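Local coordinates for protein 4-alpha-glucanotransferase (Aquifex aeolicus, PDB 1TZ7) that is a glucanotransferase of the amylomaltase (disproportionating enzyme) family, built round a barrel of eight parallel strands alternating with helices, at residues A313-P318 and G327-A332; F255-P260 and N273-W278; Y399-H404 and R443-S448; R375-A380 and H388-V393. All coordinates share one frame; numbering follows the deposited sequence.

How the interactions relate
From the N terminus, the contacts come in the order interaction 2, interaction 1, interaction 4, interaction 3. Each closes before the next opens, so none nest or cross. Interaction 2 closes the hairpin of strands 255-259 and 269-274. Interaction 1 closes the next hairpin, 313-318 with 328-331. The two touch, because strands 255-259 and 313-318 are neighbours in one antiparallel sheet. Interaction 4 folds the loop after barrel strand 373-376 back on the end of that strand. Interaction 3 packs the adjacent barrel strand, 397-400, against helix 437-447. Interactions 3 and 4 also touch. Their centres lie 29 to 32 Å from those of the sheet pair.

Interaction 1: A313-P318 and G327-A332; sequences AYWEVP and GRWVKA
Strands 313-318 and 328-331 run antiparallel as the arms of a hairpin, with Tyr-314 facing Val-330 and Glu-316 facing Arg-328 as hydrogen-bonded pairs. Tyr-314 N reaches Val-330 O at 2.9 Å, and Val-330 N returns the bond to Tyr-314 O. Glu-316 and Arg-328 exchange a matching pair of bonds.

Trp-315 and Trp-329 share one face of the sheet as a non-hydrogen-bonded pair. They form a T-shaped stack, with the edge of Trp-315 against the face of Trp-329 and the planes at 68°. Trp-315 CE3 lies 3.7 Å from Trp-329 CE2. The CB of Trp-315 also sits over the six-membered ring of Trp-329. The first torsion of Trp-315, -171°, carries its indole across to the other strand. There one face of the ring covers the backbone of Gly-327, with Trp-315 CZ2 3.4 Å from Gly-327 C. Its NE1 bonds to Ala-324 O in the connecting loop.

The other face carries Tyr-314, Glu-316, Arg-328 and Val-330. Val-330 CB lies over the Tyr-314 ring, 4.0 Å from its centroid, in a CH-pi contact. The Tyr-314 OH donates to Glu-316 OE1 at 3.0 Å, on the anti side of the carboxylate and tilted out of its plane. The other oxygen, Glu-316 OE2, makes a salt bridge to Arg-328 NH1 at 2.6 Å, with the two group planes 69° apart. Lys-246 forms a second salt bridge, to OE1. The buried carboxylate is thus gripped at both oxygens by cationic partners, which probably favours its ionised form.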
loop_
_atom_site.group_PDB
_atom_site.type_symbol
_atom_site.label_atom_id
_atom_site.label_comp_id
_atom_site.label_asym_id
_atom_site.label_seq_id
_atom_site.Cartn_x
_atom_site.Cartn_y
_atom_site.Cartn_z
ATOM N N ALA A 313 5.297 16.308 12.228
ATOM C CA ALA A 313 4.982 17.570 11.555
ATOM C C ALA A 313 4.765 17.324 10.063
ATOM O O ALA A 313 5.431 16.484 9.463
ATOM C CB ALA A 313 6.110 18.584 11.768
ATOM N N TYR A 314 3.829 18.060 9.471
ATOM C CA TYR A 314 3.480 17.861 8.068
ATOM C C TYR A 314 3.579 19.158 7.274
ATOM O O TYR A 314 3.371 20.250 7.809
ATOM C CB TYR A 314 2.070 17.272 7.944
ATOM C CG TYR A 314 0.967 18.197 8.397
ATOM C CD1 TYR A 314 0.289 18.999 7.487
ATOM C CD2 TYR A 314 0.592 18.261 9.740
ATOM C CE1 TYR A 314 -0.725 19.844 7.895
ATOM C CE2 TYR A 314 -0.421 19.104 10.159
ATOM C CZ TYR A 314 -1.078 19.896 9.232
ATOM O OH TYR A 314 -2.086 20.736 9.638
ATOM N N TRP A 315 3.899 19.026 5.995
ATOM C CA TRP A 315 4.031 20.170 5.114
ATOM C C TRP A 315 2.648 20.606 4.612
ATOM O O TRP A 315 1.906 19.815 4.026
ATOM C CB TRP A 315 4.948 19.822 3.939
ATOM C CG TRP A 315 5.321 20.999 3.080
ATOM C CD1 TRP A 315 4.914 21.239 1.802
ATOM C CD2 TRP A 315 6.187 22.084 3.433
ATOM N NE1 TRP A 315 5.468 22.407 1.338
ATOM C CE2 TRP A 315 6.254 22.948 2.322
ATOM C CE3 TRP A 315 6.915 22.420 4.582
ATOM C CZ2 TRP A 315 7.016 24.120 2.325
ATOM C CZ3 TRP A 315 7.673 23.591 4.580
ATOM C CH2 TRP A 315 7.714 24.419 3.461
ATOM N N GLU A 316 2.319 21.867 4.856
ATOM C CA GLU A 316 0.994 22.403 4.574
ATOM C C GLU A 316 1.106 23.616 3.632
ATOM O O GLU A 316 1.740 24.606 3.972
ATOM C CB GLU A 316 0.336 22.832 5.883
ATOM C CG GLU A 316 -1.061 23.389 5.738
ATOM C CD GLU A 316 -1.634 23.855 7.063
ATOM O OE1 GLU A 316 -2.243 23.028 7.777
ATOM O OE2 GLU A 316 -1.474 25.045 7.391
ATOM N N VAL A 317 0.479 23.526 2.453
ATOM C CA VAL A 317 0.524 24.622 1.465
ATOM C C VAL A 317 -0.904 25.121 1.100
ATOM O O VAL A 317 -1.821 24.329 0.949
ATOM C CB VAL A 317 1.287 24.193 0.156
ATOM C CG1 VAL A 317 2.306 23.095 0.456
ATOM C CG2 VAL A 317 0.313 23.742 -0.929
ATOM N N PRO A 318 -1.064 26.443 0.968
ATOM C CA PRO A 318 -2.367 27.048 0.609
ATOM C C PRO A 318 -2.965 26.508 -0.703
ATOM O O PRO A 318 -2.251 26.364 -1.710
ATOM C CB PRO A 318 -2.028 28.536 0.454
ATOM C CG PRO A 318 -0.799 28.737 1.261
ATOM C CD PRO A 318 -0.022 27.463 1.173
ATOM N N GLY A 327 4.802 26.604 1.353
ATOM C CA GLY A 327 4.154 25.932 2.466
ATOM C C GLY A 327 4.837 26.219 3.793
ATOM O O GLY A 327 5.644 27.144 3.905
ATOM N N ARG A 328 4.507 25.419 4.802
ATOM C CA ARG A 328 5.163 25.502 6.102
ATOM C C ARG A 328 4.996 24.204 6.875
ATOM O O ARG A 328 4.063 23.448 6.640
ATOM C CB ARG A 328 4.594 26.660 6.917
ATOM C CG ARG A 328 3.070 26.621 7.080
ATOM C CD ARG A 328 2.567 27.290 8.368
ATOM N NE ARG A 328 1.433 28.074 8.124
ATOM C CZ ARG A 328 0.155 27.784 8.362
ATOM N NH1 ARG A 328 -0.271 26.696 9.015
ATOM N NH2 ARG A 328 -0.707 28.681 7.987
ATOM N N TRP A 329 5.906 23.954 7.802
ATOM C CA TRP A 329 5.808 22.795 8.665
ATOM C C TRP A 329 4.837 23.072 9.809
ATOM O O TRP A 329 4.972 24.059 10.524
ATOM C CB TRP A 329 7.181 22.418 9.213
ATOM C CG TRP A 329 8.072 21.754 8.189
ATOM C CD1 TRP A 329 9.205 22.275 7.623
ATOM C CD2 TRP A 329 7.899 20.455 7.613
ATOM N NE1 TRP A 329 9.744 21.375 6.732
ATOM C CE2 TRP A 329 8.963 20.250 6.707
ATOM C CE3 TRP A 329 6.950 19.435 7.769
ATOM C CZ2 TRP A 329 9.102 19.072 5.966
ATOM C CZ3 TRP A 329 7.094 18.266 7.028
ATOM C CH2 TRP A 329 8.162 18.099 6.140
ATOM N N VAL A 330 3.854 22.192 9.964
ATOM C CA VAL A 330 2.866 22.312 11.026
ATOM C C VAL A 330 2.920 21.080 11.929
ATOM O O VAL A 330 2.806 19.947 11.455
ATOM C CB VAL A 330 1.443 22.442 10.452
ATOM C CG1 VAL A 330 0.420 22.600 11.578
ATOM C CG2 VAL A 330 1.363 23.622 9.478
ATOM N N LYS A 331 3.092 21.309 13.228
ATOM C CA LYS A 331 3.225 20.215 14.194
ATOM C C LYS A 331 1.922 19.434 14.307
ATOM O O LYS A 331 0.847 20.017 14.382
ATOM C CB LYS A 331 3.630 20.760 15.572
ATOM C CG LYS A 331 5.019 21.422 15.603
ATOM C CD LYS A 331 6.139 20.383 15.602
ATOM C CE LYS A 331 7.520 21.044 15.643
ATOM N NZ LYS A 331 8.494 20.376 14.727
ATOM N N ALA A 332 2.036 18.106 14.303
ATOM C CA ALA A 332 0.904 17.216 14.560
ATOM C C ALA A 332 1.112 16.489 15.906
ATOM O O ALA A 332 2.233 16.379 16.383
ATOM C CB ALA A 332 0.770 16.197 13.418
#

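Interaction 2: F255-P260 and N273-W278; sequences FVAGVP and NPVYNW
Val-275 and Ala-257 meet where the hairpin of strands 255-259 and 269-274 comes to its end. Strand 255-259 is the inner strand here, with 313-318 on its other flank in the same antiparallel sheet. Val-256 and Pro-274 form a non-hydrogen-bonded pair, and their side chains diverge.

Val-275 carries most of the apolar contact. Its first torsion is -58°, with CG1 anti to the carbonyl carbon and CG2 between the backbone N and that carbon. The two methyls therefore meet different residues. Val-275 CG1 presses on the backbone of Val-256, 3.5 Å from Val-256 C, and also approaches Ala-257 CB. Val-275 CG2 rests near Phe-255 CB at 3.9 Å. The phenyl ring of Phe-255 leads away from this contact and packs on Glu-316 and Arg-328 of the neighbouring hairpin. Val-275 also touches Tyr-314, so it bridges the two hairpins.

Ala-257 CB points toward the other strand and lies 4.0 Å from Asn-273 CB. The amide of Asn-273 turns to another partner, its ND2 bonding to Pro-231 O. On one flank of the Val-256/Pro-274 pair, the bond from Val-275 N to Phe-255 O is weak and long, 3.5 Å. On the other, Ala-257 N donates a shorter bond to Asn-273 O, but its N-H...O angle is bent to 135°. That same Asn-273 O also lies 3.2 Å from Val-256 CB.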
loop_
_atom_site.group_PDB
_atom_site.type_symbol
_atom_site.label_atom_id
_atom_site.label_comp_id
_atom_site.label_asym_id
_atom_site.label_seq_id
_atom_site.Cartn_x
_atom_site.Cartn_y
_atom_site.Cartn_z
ATOM N N PHE A 255 -6.173 23.988 2.919
ATOM C CA PHE A 255 -4.766 23.646 2.700
ATOM C C PHE A 255 -4.632 22.230 2.133
ATOM O O PHE A 255 -5.491 21.377 2.360
ATOM C CB PHE A 255 -3.981 23.761 4.006
ATOM C CG PHE A 255 -3.935 25.161 4.569
ATOM C CD1 PHE A 255 -2.961 26.062 4.153
ATOM C CD2 PHE A 255 -4.863 25.574 5.514
ATOM C CE1 PHE A 255 -2.917 27.352 4.671
ATOM C CE2 PHE A 255 -4.822 26.865 6.035
ATOM C CZ PHE A 255 -3.848 27.750 5.611
ATOM N N VAL A 256 -3.548 21.986 1.397
ATOM C CA VAL A 256 -3.300 20.670 0.804
ATOM C C VAL A 256 -1.898 20.150 1.146
ATOM O O VAL A 256 -1.051 20.889 1.647
ATOM C CB VAL A 256 -3.482 20.690 -0.747
ATOM C CG1 VAL A 256 -4.943 20.875 -1.107
ATOM C CG2 VAL A 256 -2.622 21.778 -1.385
ATOM N N ALA A 257 -1.670 18.872 0.867
ATOM C CA ALA A 257 -0.515 18.164 1.394
ATOM C C ALA A 257 0.624 18.169 0.390
ATOM O O ALA A 257 0.420 18.415 -0.798
ATOM C CB ALA A 257 -0.895 16.737 1.755
ATOM N N GLY A 258 1.820 17.893 0.881
ATOM C CA GLY A 258 2.995 17.796 0.042
ATOM C C GLY A 258 4.260 17.702 0.873
ATOM O O GLY A 258 4.208 17.398 2.066
ATOM N N VAL A 259 5.398 17.955 0.236
ATOM C CA VAL A 259 6.670 18.107 0.943
ATOM C C VAL A 259 7.471 19.265 0.333
ATOM O O VAL A 259 7.293 19.599 -0.838
ATOM C CB VAL A 259 7.514 16.802 0.882
ATOM C CG1 VAL A 259 6.958 15.762 1.843
ATOM C CG2 VAL A 259 7.560 16.253 -0.537
ATOM N N PRO A 260 8.349 19.877 1.130
ATOM C CA PRO A 260 9.076 21.076 0.696
ATOM C C PRO A 260 10.162 20.759 -0.335
ATOM O O PRO A 260 10.457 19.591 -0.562
ATOM C CB PRO A 260 9.706 21.590 1.996
ATOM C CG PRO A 260 9.864 20.383 2.842
ATOM C CD PRO A 260 8.722 19.472 2.497
ATOM N N ASN A 273 -3.636 16.157 -1.712
ATOM C CA ASN A 273 -4.550 15.715 -0.654
ATOM C C ASN A 273 -4.897 16.894 0.248
ATOM O O ASN A 273 -4.092 17.785 0.427
ATOM C CB ASN A 273 -3.911 14.596 0.196
ATOM C CG ASN A 273 -3.263 13.501 -0.651
ATOM O OD1 ASN A 273 -2.130 13.641 -1.098
ATOM N ND2 ASN A 273 -3.986 12.402 -0.858
ATOM N N PRO A 274 -6.089 16.890 0.825
ATOM C CA PRO A 274 -6.398 17.811 1.918
ATOM C C PRO A 274 -5.661 17.378 3.178
ATOM O O PRO A 274 -5.522 16.188 3.407
ATOM C CB PRO A 274 -7.909 17.658 2.087
ATOM C CG PRO A 274 -8.203 16.280 1.610
ATOM C CD PRO A 274 -7.219 15.999 0.513
ATOM N N VAL A 275 -5.176 18.330 3.964
ATOM C CA VAL A 275 -4.455 18.002 5.188
ATOM C C VAL A 275 -5.432 17.779 6.323
ATOM O O VAL A 275 -6.574 18.229 6.269
ATOM C CB VAL A 275 -3.441 19.112 5.584
ATOM C CG1 VAL A 275 -2.437 19.338 4.467
ATOM C CG2 VAL A 275 -4.161 20.412 5.944
ATOM N N TYR A 276 -4.980 17.073 7.347
ATOM C CA TYR A 276 -5.799 16.807 8.513
ATOM C C TYR A 276 -5.922 18.063 9.374
ATOM O O TYR A 276 -4.952 18.794 9.567
ATOM C CB TYR A 276 -5.185 15.671 9.344
ATOM C CG TYR A 276 -5.272 14.293 8.694
ATOM C CD1 TYR A 276 -4.144 13.494 8.566
ATOM C CD2 TYR A 276 -6.488 13.794 8.221
ATOM C CE1 TYR A 276 -4.211 12.231 7.980
ATOM C CE2 TYR A 276 -6.569 12.534 7.631
ATOM C CZ TYR A 276 -5.422 11.756 7.514
ATOM O OH TYR A 276 -5.488 10.499 6.933
ATOM N N ASN A 277 -7.124 18.309 9.882
ATOM C CA ASN A 277 -7.305 19.179 11.032
ATOM C C ASN A 277 -7.064 18.395 12.323
ATOM O O ASN A 277 -7.996 17.872 12.925
ATOM C CB ASN A 277 -8.714 19.764 11.036
ATOM C CG ASN A 277 -8.886 20.858 12.066
ATOM O OD1 ASN A 277 -8.328 21.935 11.936
ATOM N ND2 ASN A 277 -9.659 20.583 13.090
ATOM N N TRP A 278 -5.805 18.319 12.736
ATOM C CA TRP A 278 -5.388 17.388 13.787
ATOM C C TRP A 278 -6.004 17.724 15.141
ATOM O O TRP A 278 -6.176 16.847 15.987
ATOM C CB TRP A 278 -3.866 17.350 13.895
ATOM C CG TRP A 278 -3.240 16.353 12.970
ATOM C CD1 TRP A 278 -2.552 16.620 11.825
ATOM C CD2 TRP A 278 -3.252 14.932 13.107
ATOM N NE1 TRP A 278 -2.131 15.450 11.241
ATOM C CE2 TRP A 278 -2.546 14.397 12.009
ATOM C CE3 TRP A 278 -3.785 14.047 14.051
ATOM C CZ2 TRP A 278 -2.362 13.023 11.830
ATOM C CZ3 TRP A 278 -3.597 12.675 13.869
ATOM C CH2 TRP A 278 -2.896 12.184 12.773
#

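Interaction 3: Y399-H404 and R443-S448; sequences YYTSTH and RLVLIS
First torsions of -160° for Tyr-399 and 166° for Val-445 set the two side chains against each other. The tyrosine CG and the valine CG1 each stand opposite the backbone N of their own residue. This leaves Val-445 CG2 over the centre of the Tyr-399 ring, 4.1 Å from its centroid, in a CH-pi contact. The other methyl, Val-445 CG1, lies 3.5 Å from Tyr-399 O, close to the strand backbone. Farther along, Thr-401 CG2 meets Val-445 CG2 at 4.1 Å, the two side chains crossing at about a right angle.

Ser-448, at the C-terminal end of segment 443-448, comes at the edge of the Tyr-399 ring. Ser-448 OG lies near the ring plane, 3.3 Å from Tyr-399 CD1. The Ser-448 hydroxyl is turned back on the helix and donates to Val-445 O at 2.6 Å, which fixes its direction.

The contact joins barrel strand 397-400 to helix 437-447. That helix leads on to strand 452-456, the parallel neighbour of 397-400, so the contact belongs to a beta-alpha-beta crossover of the barrel. Val-445 also touches Ala-453 on that strand.

No hydrogen bond spans the two segments. Two polar ends have partners outside the segments: Tyr-399 OH bonds to His-388 O, and Thr-401 OG1 to Asp-459 OD2 and Gln-456 N. Strand and helix are therefore held here by apolar packing, with one valine methyl on the ring face and the other beside the strand backbone.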
loop_
_atom_site.group_PDB
_atom_site.type_symbol
_atom_site.label_atom_id
_atom_site.label_comp_id
_atom_site.label_asym_id
_atom_site.label_seq_id
_atom_site.Cartn_x
_atom_site.Cartn_y
_atom_site.Cartn_z
ATOM N N TYR A 399 14.747 -3.812 6.793
ATOM C CA TYR A 399 15.865 -3.499 5.878
ATOM C C TYR A 399 15.525 -4.004 4.478
ATOM O O TYR A 399 15.405 -5.210 4.264
ATOM C CB TYR A 399 17.141 -4.190 6.376
ATOM C CG TYR A 399 18.474 -3.624 5.868
ATOM C CD1 TYR A 399 19.662 -4.317 6.096
ATOM C CD2 TYR A 399 18.545 -2.408 5.180
ATOM C CE1 TYR A 399 20.881 -3.827 5.657
ATOM C CE2 TYR A 399 19.765 -1.910 4.739
ATOM C CZ TYR A 399 20.935 -2.638 4.987
ATOM O OH TYR A 399 22.149 -2.172 4.565
ATOM N N TYR A 400 15.376 -3.076 3.538
ATOM C CA TYR A 400 15.001 -3.402 2.157
ATOM C C TYR A 400 16.227 -3.400 1.258
ATOM O O TYR A 400 17.162 -2.644 1.486
ATOM C CB TYR A 400 13.988 -2.369 1.631
ATOM C CG TYR A 400 12.681 -2.359 2.387
ATOM C CD1 TYR A 400 12.538 -1.631 3.563
ATOM C CD2 TYR A 400 11.587 -3.083 1.927
ATOM C CE1 TYR A 400 11.335 -1.621 4.260
ATOM C CE2 TYR A 400 10.382 -3.083 2.616
ATOM C CZ TYR A 400 10.261 -2.351 3.780
ATOM O OH TYR A 400 9.061 -2.357 4.471
ATOM N N THR A 401 16.215 -4.242 0.225
ATOM C CA THR A 401 17.144 -4.076 -0.889
ATOM C C THR A 401 16.761 -2.828 -1.655
ATOM O O THR A 401 17.581 -1.939 -1.872
ATOM C CB THR A 401 17.117 -5.317 -1.836
ATOM O OG1 THR A 401 15.778 -5.594 -2.255
ATOM C CG2 THR A 401 17.549 -6.580 -1.102
ATOM N N SER A 402 15.501 -2.770 -2.059
ATOM C CA SER A 402 14.933 -1.570 -2.651
ATOM C C SER A 402 13.419 -1.571 -2.442
ATOM O O SER A 402 12.857 -2.536 -1.909
ATOM C CB SER A 402 15.276 -1.495 -4.149
ATOM O OG SER A 402 14.787 -2.621 -4.846
ATOM N N THR A 403 12.763 -0.489 -2.838
ATOM C CA THR A 403 11.311 -0.377 -2.677
ATOM C C THR A 403 10.639 -0.053 -3.987
ATOM O O THR A 403 11.293 0.161 -5.005
ATOM C CB THR A 403 10.950 0.714 -1.634
ATOM O OG1 THR A 403 11.240 2.018 -2.165
ATOM C CG2 THR A 403 11.832 0.607 -0.382
ATOM N N HIS A 404 9.323 -0.003 -3.944
ATOM C CA HIS A 404 8.523 0.240 -5.117
ATOM C C HIS A 404 8.652 1.684 -5.659
ATOM O O HIS A 404 8.273 1.956 -6.790
ATOM C CB HIS A 404 7.087 -0.066 -4.805
ATOM C CG HIS A 404 6.476 0.835 -3.774
ATOM N ND1 HIS A 404 6.975 1.014 -2.510
ATOM C CD2 HIS A 404 5.398 1.590 -3.844
ATOM C CE1 HIS A 404 6.197 1.867 -1.860
ATOM N NE2 HIS A 404 5.241 2.221 -2.648
ATOM N N ARG A 443 22.836 -10.446 0.175
ATOM C CA ARG A 443 23.649 -11.001 1.266
ATOM C C ARG A 443 23.886 -9.973 2.373
ATOM O O ARG A 443 23.801 -10.298 3.547
ATOM C CB ARG A 443 24.987 -11.494 0.739
ATOM C CG ARG A 443 24.917 -12.816 0.003
ATOM C CD ARG A 443 26.258 -13.297 -0.514
ATOM N NE ARG A 443 26.128 -14.458 -1.389
ATOM C CZ ARG A 443 26.195 -15.725 -0.979
ATOM N NH1 ARG A 443 26.391 -16.009 0.303
ATOM N NH2 ARG A 443 26.066 -16.714 -1.858
ATOM N N LEU A 444 24.187 -8.730 1.982
ATOM C CA LEU A 444 24.448 -7.649 2.948
ATOM C C LEU A 444 23.197 -7.357 3.797
ATOM O O LEU A 444 23.287 -7.128 5.005
ATOM C CB LEU A 444 24.883 -6.370 2.211
ATOM C CG LEU A 444 26.363 -5.924 2.284
ATOM C CD1 LEU A 444 27.292 -7.023 2.719
ATOM C CD2 LEU A 444 26.802 -5.357 0.955
ATOM N N VAL A 445 22.042 -7.362 3.156
ATOM C CA VAL A 445 20.793 -7.138 3.852
ATOM C C VAL A 445 20.490 -8.317 4.815
ATOM O O VAL A 445 20.078 -8.106 5.953
ATOM C CB VAL A 445 19.628 -6.944 2.848
ATOM C CG1 VAL A 445 18.280 -7.058 3.548
ATOM C CG2 VAL A 445 19.757 -5.601 2.150
ATOM N N LEU A 446 20.718 -9.542 4.345
ATOM C CA LEU A 446 20.403 -10.738 5.125
ATOM C C LEU A 446 21.350 -10.918 6.318
ATOM O O LEU A 446 20.936 -11.391 7.373
ATOM C CB LEU A 446 20.453 -11.994 4.238
ATOM C CG LEU A 446 19.419 -12.090 3.107
ATOM C CD1 LEU A 446 19.658 -13.348 2.278
ATOM C CD2 LEU A 446 18.020 -12.071 3.640
ATOM N N ILE A 447 22.619 -10.542 6.144
ATOM C CA ILE A 447 23.629 -10.719 7.196
ATOM C C ILE A 447 23.464 -9.686 8.321
ATOM O O ILE A 447 23.997 -9.863 9.413
ATOM C CB ILE A 447 25.073 -10.632 6.604
ATOM C CG1 ILE A 447 26.087 -11.245 7.582
ATOM C CG2 ILE A 447 25.449 -9.188 6.314
ATOM C CD1 ILE A 447 27.448 -11.464 6.993
ATOM N N SER A 448 22.731 -8.613 8.037
ATOM C CA SER A 448 22.497 -7.554 9.020
ATOM C C SER A 448 21.728 -8.088 10.211
ATOM O O SER A 448 21.197 -9.196 10.172
ATOM C CB SER A 448 21.714 -6.418 8.385
ATOM O OG SER A 448 20.363 -6.782 8.223
#

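Interaction 4: R375-A380 and H388-V393; sequences RVIEFA and HLPHNV
His-388, Arg-375 and Ala-380 give up the most surface in this contact. The His-388 ring is held on three sides. Val-376 N comes in the ring plane and donates a nearly straight bond to His-388 ND1 at 3.0 Å. Arg-375 CD lies over one face, 4.2 Å from the ring centroid. Phe-379 CB covers the opposite face at 4.0 Å from that centroid, and the phenyl edge adds an offset edge-to-face stack with the planes at 75°.

Arg-375 bends at its second torsion, -74°, which turns its chain past the histidine and alongside Val-393. Its NH2 makes a weak bond to Asn-392 O, 3.3 Å away, which lies at the guanidinium edge. The stronger partner is Glu-394, salt-bridged to NH1.

Ala-380 CB sits 3.4 Å from His-388 O and also touches Leu-389 CD2. Ile-377 CD1 also meets Pro-390 CG.

These residues fold the loop back on the end of strand 373-376. Tyr-399 of the adjacent strand 397-400 packs against Arg-375, Ile-377, Pro-390 and Val-393. Leu-444 of helix 437-447 touches Ile-377 and Pro-390.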
loop_
_atom_site.group_PDB
_atom_site.type_symbol
_atom_site.label_atom_id
_atom_site.label_comp_id
_atom_site.label_asym_id
_atom_site.label_seq_id
_atom_site.Cartn_x
_atom_site.Cartn_y
_atom_site.Cartn_z
ATOM N N ARG A 375 15.108 0.908 6.464
ATOM C CA ARG A 375 16.398 1.169 5.828
ATOM C C ARG A 375 16.455 0.499 4.461
ATOM O O ARG A 375 15.833 -0.530 4.238
ATOM C CB ARG A 375 17.546 0.660 6.701
ATOM C CG ARG A 375 17.559 1.220 8.110
ATOM C CD ARG A 375 18.017 2.668 8.204
ATOM N NE ARG A 375 17.768 3.216 9.535
ATOM C CZ ARG A 375 18.587 3.065 10.584
ATOM N NH1 ARG A 375 18.263 3.596 11.754
ATOM N NH2 ARG A 375 19.728 2.392 10.463
ATOM N N VAL A 376 17.211 1.095 3.553
ATOM C CA VAL A 376 17.273 0.637 2.172
ATOM C C VAL A 376 18.722 0.656 1.720
ATOM O O VAL A 376 19.359 1.699 1.717
ATOM C CB VAL A 376 16.419 1.547 1.233
ATOM C CG1 VAL A 376 16.338 0.953 -0.171
ATOM C CG2 VAL A 376 15.017 1.738 1.803
ATOM N N ILE A 377 19.246 -0.502 1.345
ATOM C CA ILE A 377 20.675 -0.621 1.046
ATOM C C ILE A 377 21.057 0.147 -0.222
ATOM O O ILE A 377 22.223 0.490 -0.421
ATOM C CB ILE A 377 21.091 -2.102 0.929
ATOM C CG1 ILE A 377 22.610 -2.233 1.055
ATOM C CG2 ILE A 377 20.606 -2.699 -0.389
ATOM C CD1 ILE A 377 23.063 -3.583 1.482
ATOM N N GLU A 378 20.069 0.427 -1.067
ATOM C CA GLU A 378 20.283 1.261 -2.258
ATOM C C GLU A 378 20.731 2.697 -1.895
ATOM O O GLU A 378 21.366 3.376 -2.698
ATOM C CB GLU A 378 19.002 1.315 -3.099
ATOM C CG GLU A 378 19.220 1.800 -4.512
ATOM C CD GLU A 378 17.993 1.648 -5.374
ATOM O OE1 GLU A 378 17.442 2.680 -5.808
ATOM O OE2 GLU A 378 17.578 0.495 -5.625
ATOM N N PHE A 379 20.387 3.140 -0.683
ATOM C CA PHE A 379 20.767 4.483 -0.196
ATOM C C PHE A 379 22.115 4.478 0.556
ATOM O O PHE A 379 22.513 5.493 1.117
ATOM C CB PHE A 379 19.685 5.034 0.753
ATOM C CG PHE A 379 18.352 5.324 0.081
ATOM C CD1 PHE A 379 17.195 5.434 0.847
ATOM C CD2 PHE A 379 18.259 5.497 -1.299
ATOM C CE1 PHE A 379 15.971 5.704 0.251
ATOM C CE2 PHE A 379 17.033 5.767 -1.895
ATOM C CZ PHE A 379 15.889 5.871 -1.116
ATOM N N ALA A 380 22.808 3.340 0.565
ATOM C CA ALA A 380 23.902 3.118 1.531
ATOM C C ALA A 380 25.259 3.655 1.054
ATOM O O ALA A 380 26.187 3.805 1.853
ATOM C CB ALA A 380 24.015 1.639 1.868
ATOM N N HIS A 388 22.199 3.549 6.304
ATOM C CA HIS A 388 21.642 2.443 5.545
ATOM C C HIS A 388 22.702 1.380 5.205
ATOM O O HIS A 388 22.391 0.366 4.581
ATOM C CB HIS A 388 20.996 2.955 4.261
ATOM C CG HIS A 388 19.895 3.941 4.490
ATOM N ND1 HIS A 388 18.576 3.664 4.201
ATOM C CD2 HIS A 388 19.915 5.207 4.973
ATOM C CE1 HIS A 388 17.833 4.716 4.497
ATOM N NE2 HIS A 388 18.622 5.665 4.967
ATOM N N LEU A 389 23.944 1.614 5.610
ATOM C CA LEU A 389 24.965 0.567 5.554
ATOM C C LEU A 389 24.628 -0.545 6.577
ATOM O O LEU A 389 24.182 -0.261 7.686
ATOM C CB LEU A 389 26.357 1.147 5.840
ATOM C CG LEU A 389 26.964 1.984 4.700
ATOM C CD1 LEU A 389 28.095 2.861 5.211
ATOM C CD2 LEU A 389 27.449 1.086 3.575
ATOM N N PRO A 390 24.828 -1.800 6.183
ATOM C CA PRO A 390 24.486 -2.949 7.033
ATOM C C PRO A 390 24.948 -2.805 8.483
ATOM O O PRO A 390 24.177 -3.081 9.400
ATOM C CB PRO A 390 25.209 -4.103 6.358
ATOM C CG PRO A 390 25.271 -3.719 4.925
ATOM C CD PRO A 390 25.380 -2.220 4.885
ATOM N N HIS A 391 26.185 -2.363 8.687
ATOM C CA HIS A 391 26.746 -2.300 10.034
ATOM C C HIS A 391 26.160 -1.176 10.896
ATOM O O HIS A 391 26.441 -1.102 12.094
ATOM C CB HIS A 391 28.277 -2.223 9.986
ATOM C CG HIS A 391 28.835 -0.863 9.681
ATOM N ND1 HIS A 391 29.554 -0.600 8.537
ATOM C CD2 HIS A 391 28.843 0.286 10.400
ATOM C CE1 HIS A 391 29.956 0.658 8.551
ATOM N NE2 HIS A 391 29.537 1.216 9.669
ATOM N N ASN A 392 25.337 -0.323 10.287
ATOM C CA ASN A 392 24.672 0.766 11.003
ATOM C C ASN A 392 23.178 0.493 11.249
ATOM O O ASN A 392 22.503 1.284 11.897
ATOM C CB ASN A 392 24.843 2.091 10.225
ATOM C CG ASN A 392 26.191 2.740 10.469
ATOM O OD1 ASN A 392 26.740 2.647 11.557
ATOM N ND2 ASN A 392 26.735 3.407 9.442
ATOM N N VAL A 393 22.673 -0.631 10.730
ATOM C CA VAL A 393 21.259 -0.969 10.876
ATOM C C VAL A 393 21.026 -1.759 12.171
ATOM O O VAL A 393 21.480 -2.905 12.311
ATOM C CB VAL A 393 20.736 -1.792 9.662
ATOM C CG1 VAL A 393 19.266 -2.144 9.847
ATOM C CG2 VAL A 393 20.931 -1.021 8.366
#